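PDB 5UL3: 4'-phospho-dehydrooxetanocin synthase from Bacillus megaterium, which catalyses the oxidative ring contraction of dAMP to an oxetane aldehyde in oxetanocin A biosynthesis, using S-adenosylmethionine, a [4Fe-4S] cluster and cobalamin. Local coordinates for residues E383-L386 with K387-E390; C108-L111 with Y112-L115; T7-I10 with E11-K15; I31-R34 with C35-F39. All blocks are in the same frame, centred on the assembly; numbering follows the deposited sequence. Where two conformers were deposited one is given.

Contact 1. Residues E383-L386 with K387-E390; sequences EGLL and KREE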
# COMPACT_ATOMS: atom_id res chain seq x y z
N GLU A 383 20.54 10.98 4.31
CA GLU A 383 21.66 11.32 5.19
C GLU A 383 21.31 11.02 6.64
O GLU A 383 22.16 10.56 7.40
CB GLU A 383 22.04 12.80 5.03
CG GLU A 383 22.82 13.07 3.75
CD GLU A 383 23.34 14.50 3.64
OE1 GLU A 383 22.66 15.44 4.13
OE2 GLU A 383 24.43 14.68 3.07
N GLY A 384 20.05 11.26 7.03
CA GLY A 384 19.62 10.91 8.37
C GLY A 384 19.65 9.42 8.63
O GLY A 384 20.06 8.97 9.70
N LEU A 385 19.21 8.62 7.65
CA LEU A 385 19.26 7.16 7.80
C LEU A 385 20.70 6.68 7.90
O LEU A 385 20.99 5.72 8.62
CB LEU A 385 18.55 6.49 6.61
CG LEU A 385 17.03 6.64 6.60
CD1 LEU A 385 16.43 6.01 5.35
CD2 LEU A 385 16.45 5.97 7.85
N LEU A 386 21.61 7.33 7.17
CA LEU A 386 23.00 6.91 7.16
C LEU A 386 23.70 7.24 8.48
O LEU A 386 24.76 6.68 8.75
CB LEU A 386 23.72 7.55 5.97
CG LEU A 386 23.31 6.99 4.60
CD1 LEU A 386 23.81 7.88 3.47
CD2 LEU A 386 23.84 5.57 4.44
N LYS A 387 23.12 8.14 9.28
CA LYS A 387 23.65 8.44 10.61
C LYS A 387 23.25 7.41 11.65
O LYS A 387 23.83 7.39 12.74
CB LYS A 387 23.19 9.82 11.08
CG LYS A 387 23.88 10.96 10.38
CD LYS A 387 23.23 12.29 10.74
CE LYS A 387 23.68 13.38 9.77
NZ LYS A 387 22.97 14.67 10.03
N ARG A 388 22.27 6.55 11.35
CA ARG A 388 21.83 5.57 12.32
C ARG A 388 22.92 4.53 12.55
O ARG A 388 23.81 4.33 11.71
CB ARG A 388 20.55 4.88 11.84
CG ARG A 388 19.38 5.85 11.62
CD ARG A 388 18.14 5.10 11.16
NE ARG A 388 17.74 4.12 12.16
CZ ARG A 388 17.09 4.43 13.28
NH1 ARG A 388 16.74 5.69 13.53
NH2 ARG A 388 16.77 3.48 14.14
N GLU A 389 22.84 3.85 13.69
CA GLU A 389 23.84 2.83 14.00
C GLU A 389 23.64 1.57 13.17
O GLU A 389 24.61 0.98 12.70
CB GLU A 389 23.81 2.51 15.50
CG GLU A 389 24.68 1.34 15.90
CD GLU A 389 24.45 0.93 17.34
OE1 GLU A 389 24.03 1.79 18.14
OE2 GLU A 389 24.69 -0.26 17.67
N GLU A 390 22.39 1.12 13.01
CA GLU A 390 22.09 -0.08 12.24
C GLU A 390 21.53 0.30 10.87
O GLU A 390 20.77 1.26 10.74
CB GLU A 390 21.07 -0.98 12.96
CG GLU A 390 20.82 -2.32 12.23
CD GLU A 390 19.64 -3.16 12.76
OE1 GLU A 390 18.93 -2.75 13.70
OE2 GLU A 390 19.43 -4.26 12.20
O HOH W 1 19.89 3.23 8.66
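K387 N and R388 N each stand over a face of a peptide group, those of G384 and L385. K387 N is above the carbonyl plane of G384, 71° out of it, and bonds to G384 O at 3.2 Å; R388 N is likewise above the carbonyl plane of L385, 3.1 Å from L385 O. A weaker bond joins K387 N to E383 O. The bonds to G384 and L385 span three residues, as is common near the C-terminal end of a helix; the loop from helix 374-386 to strand 393-398 follows, in the partial TIM barrel of the radical SAM domain. R388 follows this turn with CG beside its own backbone N (chi1 -59°), which brings R388 CG to 3.4 Å from L385 O and R388 CD to 3.8 Å from L385 CD2. The chain then bends at chi3, and the guanidinium forms a salt bridge with D343 of helix 335-351. Buried L385 suits the inner side, packing on L342 of that helix and A426 of helix 410-426. K387 runs extended on the exposed side, its CG 3.5 Å from E383 O, while its NZ remains 6.0 Å from E383 OE1, so any attraction between the charges is probably modest.

Contact 2. Residues C108-L111 with Y112-L115; sequences CEEL and YEHL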
# COMPACT_ATOMS: atom_id res chain seq x y z
N CYS A 108 -10.21 24.26 38.96
CA CYS A 108 -10.43 24.45 37.53
C CYS A 108 -11.55 23.50 37.11
O CYS A 108 -11.31 22.45 36.52
CB CYS A 108 -9.15 24.22 36.75
SG CYS A 108 -7.87 25.46 37.07
N GLU A 109 -12.79 23.90 37.41
CA GLU A 109 -13.92 22.99 37.28
C GLU A 109 -14.11 22.54 35.83
O GLU A 109 -14.36 21.35 35.58
CB GLU A 109 -15.19 23.66 37.80
CG GLU A 109 -16.38 22.71 37.90
CD GLU A 109 -17.71 23.43 38.08
OE1 GLU A 109 -17.70 24.60 38.51
OE2 GLU A 109 -18.75 22.82 37.77
N GLU A 110 -14.01 23.46 34.87
CA GLU A 110 -14.26 23.09 33.48
C GLU A 110 -13.18 22.18 32.91
O GLU A 110 -13.43 21.51 31.90
CB GLU A 110 -14.39 24.35 32.61
CG GLU A 110 -15.67 25.15 32.85
CD GLU A 110 -15.73 26.41 32.00
OE1 GLU A 110 -14.68 26.82 31.45
OE2 GLU A 110 -16.83 26.99 31.86
N LEU A 111 -12.00 22.13 33.52
CA LEU A 111 -10.94 21.28 33.00
C LEU A 111 -11.34 19.81 33.07
O LEU A 111 -11.01 19.02 32.17
CB LEU A 111 -9.64 21.52 33.76
CG LEU A 111 -8.42 20.69 33.33
CD1 LEU A 111 -8.15 20.80 31.83
CD2 LEU A 111 -7.18 21.08 34.13
N TYR A 112 -12.07 19.43 34.12
CA TYR A 112 -12.51 18.04 34.24
C TYR A 112 -13.32 17.62 33.02
O TYR A 112 -13.14 16.51 32.51
CB TYR A 112 -13.33 17.84 35.52
CG TYR A 112 -13.47 16.38 35.92
CD1 TYR A 112 -14.30 15.52 35.20
CD2 TYR A 112 -12.78 15.87 37.00
CE1 TYR A 112 -14.43 14.18 35.55
CE2 TYR A 112 -12.91 14.53 37.37
CZ TYR A 112 -13.73 13.70 36.64
OH TYR A 112 -13.86 12.37 37.00
N GLU A 113 -14.22 18.49 32.55
CA GLU A 113 -15.03 18.17 31.38
C GLU A 113 -14.15 17.91 30.17
O GLU A 113 -14.43 17.00 29.38
CB GLU A 113 -16.02 19.30 31.11
CG GLU A 113 -16.92 19.62 32.31
CD GLU A 113 -17.61 20.99 32.22
OE1 GLU A 113 -17.91 21.45 31.09
OE2 GLU A 113 -17.85 21.60 33.28
N HIS A 114 -13.08 18.70 29.99
CA HIS A 114 -12.17 18.47 28.88
C HIS A 114 -11.50 17.11 28.99
O HIS A 114 -11.13 16.52 27.97
CB HIS A 114 -11.12 19.58 28.78
CG HIS A 114 -11.68 20.90 28.32
ND1 HIS A 114 -11.56 21.33 27.01
CD2 HIS A 114 -12.36 21.87 28.97
CE1 HIS A 114 -12.15 22.51 26.89
NE2 HIS A 114 -12.64 22.86 28.06
N LEU A 115 -11.34 16.58 30.21
CA LEU A 115 -10.66 15.31 30.40
C LEU A 115 -11.58 14.11 30.27
O LEU A 115 -11.09 12.97 30.32
CB LEU A 115 -9.98 15.26 31.78
CG LEU A 115 -8.83 16.25 31.92
CD1 LEU A 115 -8.29 16.20 33.35
CD2 LEU A 115 -7.75 15.88 30.90
O HOH W 2 -17.16 19.66 35.56
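Backbone bonding here centres on E110 O, which receives weak hydrogen bonds from E113 N at 3.2 Å and H114 N at 3.4 Å. Further weak bonds join Y112 N to E109 O and L115 N to L111 O; L115 O in turn accepts a bond from R49 NH1. The same E110 carbonyl also meets the imidazole: H114 CD2 lies 3.1 Å from E110 O, which sits at the ring edge and in its plane. A chi1 of -71°, with CG anti to the carbonyl carbon, swings the H114 ring back along the previous turn; W88 of helix 83-88 meets the ring edge-to-face. Among charged groups, E109 OE2 and E113 OE2 come within 4.7 Å of each other; their repulsion is probably eased by solvent, which suits glutamates on this exposed side. One water donates to both E113 OE2, at 3.1 Å, and E109 O, at 3.3 Å, linking side chain to backbone. Among apolar groups, L111 CG lies 4.5 Å from L115 CD1, and both leucines pack on I70, L111 also on L85 and L115 also on I64. This is a short amphipathic helix, 109-115, packed against helix 83-88 and the four-stranded antiparallel sheet of the N-terminal region.

Contact 3. Residues T7-I10 with E11-K15; sequences TKSI and EYYLK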
# COMPACT_ATOMS: atom_id res chain seq x y z
N THR A 7 8.69 18.21 45.49
CA THR A 7 9.54 18.35 44.30
C THR A 7 10.43 17.13 44.07
O THR A 7 10.74 16.81 42.92
CB THR A 7 10.39 19.61 44.41
OG1 THR A 7 11.03 19.64 45.70
CG2 THR A 7 9.52 20.84 44.24
N LYS A 8 10.87 16.46 45.13
CA LYS A 8 11.62 15.23 44.92
C LYS A 8 10.75 14.16 44.27
O LYS A 8 11.19 13.46 43.35
CB LYS A 8 12.21 14.73 46.24
CG LYS A 8 13.12 13.52 46.08
CD LYS A 8 14.24 13.80 45.08
CE LYS A 8 15.36 14.64 45.69
NZ LYS A 8 16.42 14.93 44.68
N SER A 9 9.50 14.03 44.73
CA SER A 9 8.61 13.04 44.14
C SER A 9 8.22 13.41 42.71
O SER A 9 7.96 12.51 41.90
CB SER A 9 7.37 12.87 45.01
OG SER A 9 7.49 11.72 45.84
N ILE A 10 8.17 14.70 42.39
CA ILE A 10 7.84 15.12 41.03
C ILE A 10 8.92 14.66 40.06
O ILE A 10 8.64 14.10 39.00
CB ILE A 10 7.63 16.65 40.96
CG1 ILE A 10 6.30 17.04 41.60
CG2 ILE A 10 7.72 17.16 39.53
CD1 ILE A 10 6.13 18.55 41.76
N GLU A 11 10.18 14.90 40.43
CA GLU A 11 11.30 14.47 39.61
C GLU A 11 11.27 12.96 39.42
O GLU A 11 11.41 12.45 38.29
CB GLU A 11 12.61 14.91 40.26
CG GLU A 11 13.88 14.50 39.55
CD GLU A 11 15.12 14.79 40.40
OE1 GLU A 11 15.07 14.54 41.62
OE2 GLU A 11 16.12 15.29 39.84
N TYR A 12 11.06 12.23 40.51
CA TYR A 12 10.97 10.78 40.44
C TYR A 12 9.81 10.34 39.55
O TYR A 12 9.93 9.38 38.78
CB TYR A 12 10.81 10.21 41.84
CG TYR A 12 10.52 8.74 41.90
CD1 TYR A 12 11.55 7.81 41.83
CD2 TYR A 12 9.23 8.28 42.06
CE1 TYR A 12 11.28 6.45 41.90
CE2 TYR A 12 8.95 6.93 42.13
CZ TYR A 12 9.98 6.02 42.04
OH TYR A 12 9.69 4.68 42.11
N TYR A 13 8.67 11.02 39.65
CA TYR A 13 7.50 10.62 38.88
C TYR A 13 7.73 10.87 37.38
O TYR A 13 7.37 10.02 36.56
CB TYR A 13 6.26 11.37 39.37
CG TYR A 13 5.63 10.77 40.61
CD1 TYR A 13 5.50 9.39 40.76
CD2 TYR A 13 5.17 11.58 41.64
CE1 TYR A 13 4.92 8.84 41.90
CE2 TYR A 13 4.60 11.04 42.78
CZ TYR A 13 4.47 9.68 42.91
OH TYR A 13 3.89 9.15 44.04
N LEU A 14 8.34 11.99 37.03
CA LEU A 14 8.60 12.28 35.62
C LEU A 14 9.62 11.30 35.04
O LEU A 14 9.43 10.80 33.92
CB LEU A 14 9.10 13.72 35.47
CG LEU A 14 8.09 14.86 35.61
CD1 LEU A 14 8.81 16.20 35.66
CD2 LEU A 14 7.08 14.84 34.46
N LYS A 15 10.69 11.02 35.78
CA LYS A 15 11.71 10.08 35.31
C LYS A 15 11.11 8.70 35.08
O LYS A 15 11.36 8.08 34.04
CB LYS A 15 12.85 10.01 36.32
CG LYS A 15 13.73 8.77 36.19
CD LYS A 15 14.66 8.61 37.39
CE LYS A 15 15.48 7.34 37.29
NZ LYS A 15 14.60 6.13 37.26
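E11 reaches back one turn to K8 and forms a salt bridge with it, K8 NZ lying 3.4 Å from E11 OE1; as a hydrogen bond this is weak. The two chains run side by side in the same direction, but by different means. E11 is extended, whereas K8 starts with CG anti to its backbone N (chi1 -175°) and then bends at chi2 and chi3, which also brings K8 CD to 3.6 Å from E11 OE1. Long, flexible, charged residues suit this exposed flank, and the pair spans three residues, so the link follows the helical repeat. The backbone of E11 is held too, E11 N bonding to T7 O at 3.2 Å. This is the first part of helix 7-21, an amphipathic helix whose other flank faces helix 28-39 and strand 69-73. I10 opens the apolar side: its CG2, anti to the backbone N, lies alongside L14, 4.1 Å from L14 CD1, and I10 O accepts a bond from L14 N at 2.9 Å. L14 goes on to touch F73, P75 and Y101. S9 is small enough for the ring of Y13 to draw close, with S9 CB 4.0 Å from Y13 CE2. S9 O takes the N-H of Y13 at 2.8 Å and is also only 3.0 Å from Y13 CD2, approaching the ring obliquely. The same carbonyl lies at the edge of the Y12 ring, near its plane; further out, Y12 OH bonds to R41.

Contact 4. Residues I31-R34 with C35-F39; sequences IEKR and CEELF
Four successive i to i+4 hydrogen bonds join I31-R34 to C35-F39. E36 N meets E32 O at 2.8 Å, almost in line with the carbonyl (C=O...N angle 164°), while C35 N to I31 O is 3.0 Å and E37 N to K33 O 3.1 Å. The last, L38 N to R34 O at 3.2 Å, comes from 38° above the carbonyl plane. This part of helix 28-39 thus has the alpha-helical i to i+4 pattern, and the helix packs beside helix 7-21 on the antiparallel sheet of the N-terminal region, touching strands 49-53 and 60-64. Apolar I31 and C35 share the buried side, C35 SG (chi1 -72°) lying 4.2 Å from I31 CG2; I31 faces F21 and V52, and C35 faces L17 and I50. On the exposed side K33 and E37 lie alongside each other, pointing the same way, K33 CG 4.0 Å from E37 OE2, but K33 bends at chi3 and its NZ ends 5.8 Å from that oxygen. They touch through the lysine's methylenes, without a salt bridge. E36 lays its CG 3.3 Å from E32 O. E32 OE2 accepts a bond from V52 N of strand 49-53, and E36 OE2 is bonded to Y47 OH in a loop; R34 NE forms a salt bridge with E30, one turn back.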
# COMPACT_ATOMS: atom_id res chain seq x y z
N ILE A 31 -0.20 1.09 29.45
CA ILE A 31 0.52 2.25 29.97
C ILE A 31 -0.15 2.76 31.23
O ILE A 31 0.51 3.08 32.23
CB ILE A 31 0.62 3.35 28.89
CG1 ILE A 31 1.44 2.86 27.69
CG2 ILE A 31 1.18 4.65 29.48
CD1 ILE A 31 2.94 2.91 27.89
N GLU A 32 -1.49 2.84 31.21
CA GLU A 32 -2.19 3.36 32.38
C GLU A 32 -2.00 2.45 33.59
O GLU A 32 -1.80 2.93 34.71
CB GLU A 32 -3.68 3.56 32.07
CG GLU A 32 -3.99 4.96 31.48
CD GLU A 32 -5.37 5.09 30.85
OE1 GLU A 32 -6.09 4.07 30.79
OE2 GLU A 32 -5.73 6.22 30.40
N LYS A 33 -2.01 1.13 33.36
CA LYS A 33 -1.75 0.17 34.44
C LYS A 33 -0.42 0.47 35.11
O LYS A 33 -0.33 0.53 36.34
CB LYS A 33 -1.76 -1.26 33.90
CG LYS A 33 -1.53 -2.32 34.98
CD LYS A 33 -1.03 -3.65 34.41
CE LYS A 33 -2.17 -4.59 34.04
NZ LYS A 33 -1.67 -5.90 33.50
N ARG A 34 0.64 0.64 34.31
CA ARG A 34 1.94 0.93 34.89
C ARG A 34 1.99 2.29 35.56
O ARG A 34 2.78 2.50 36.48
CB ARG A 34 3.03 0.81 33.83
CG ARG A 34 3.19 -0.61 33.33
CD ARG A 34 3.89 -0.66 31.99
NE ARG A 34 3.87 -2.01 31.42
CZ ARG A 34 4.96 -2.72 31.12
NH1 ARG A 34 6.16 -2.20 31.33
NH2 ARG A 34 4.83 -3.93 30.60
N CYS A 35 1.15 3.24 35.11
CA CYS A 35 1.09 4.53 35.77
C CYS A 35 0.39 4.43 37.13
O CYS A 35 0.81 5.07 38.10
CB CYS A 35 0.39 5.56 34.89
SG CYS A 35 1.36 6.11 33.46
N GLU A 36 -0.67 3.63 37.21
CA GLU A 36 -1.33 3.43 38.50
C GLU A 36 -0.39 2.79 39.51
O GLU A 36 -0.32 3.22 40.66
CB GLU A 36 -2.59 2.57 38.33
CG GLU A 36 -3.64 3.24 37.47
CD GLU A 36 -5.04 3.05 38.01
OE1 GLU A 36 -5.75 2.16 37.50
OE2 GLU A 36 -5.42 3.79 38.94
N GLU A 37 0.36 1.77 39.08
CA GLU A 37 1.27 1.08 39.98
C GLU A 37 2.40 2.00 40.44
O GLU A 37 2.93 1.83 41.54
CB GLU A 37 1.81 -0.17 39.30
CG GLU A 37 0.70 -1.16 38.95
CD GLU A 37 1.17 -2.38 38.17
OE1 GLU A 37 2.19 -2.29 37.45
OE2 GLU A 37 0.50 -3.43 38.27
N LEU A 38 2.77 2.98 39.61
CA LEU A 38 3.82 3.92 39.99
C LEU A 38 3.33 4.95 41.00
O LEU A 38 4.09 5.39 41.87
CB LEU A 38 4.36 4.62 38.74
CG LEU A 38 5.14 5.91 38.96
CD1 LEU A 38 6.47 5.64 39.66
CD2 LEU A 38 5.36 6.69 37.65
N PHE A 39 2.06 5.35 40.90
CA PHE A 39 1.54 6.37 41.80
C PHE A 39 0.93 5.78 43.06
O PHE A 39 0.85 6.47 44.09
CB PHE A 39 0.53 7.25 41.06
CG PHE A 39 1.18 8.37 40.29
CD1 PHE A 39 1.71 8.15 39.03
CD2 PHE A 39 1.29 9.64 40.84
CE1 PHE A 39 2.33 9.17 38.34
CE2 PHE A 39 1.91 10.66 40.15
CZ PHE A 39 2.43 10.43 38.89

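How the contacts relate
Contacts 2, 3 and 4 belong to the N-terminal region, while contact 1 lies in the radical SAM domain, its nearest atoms about 20 Å from contact 4. Contacts 3 and 4 are the closest pair, with centres 14 Å apart: helices 7-21 and 28-39 follow one another in the chain and pack together. Y13 stacks on F39, Y13 CG lying 3.7 Å from F39 CZ, and Y12 CE2 is 3.7 Å from L38 CD1. Contact 2 does not touch them; its nearest atoms are about 9 Å from contact 4. All three pack on the four-stranded antiparallel sheet, contacts 3 and 4 on one face and contact 2 on the other. None of the four lies at the cobalamin or iron-sulfur site.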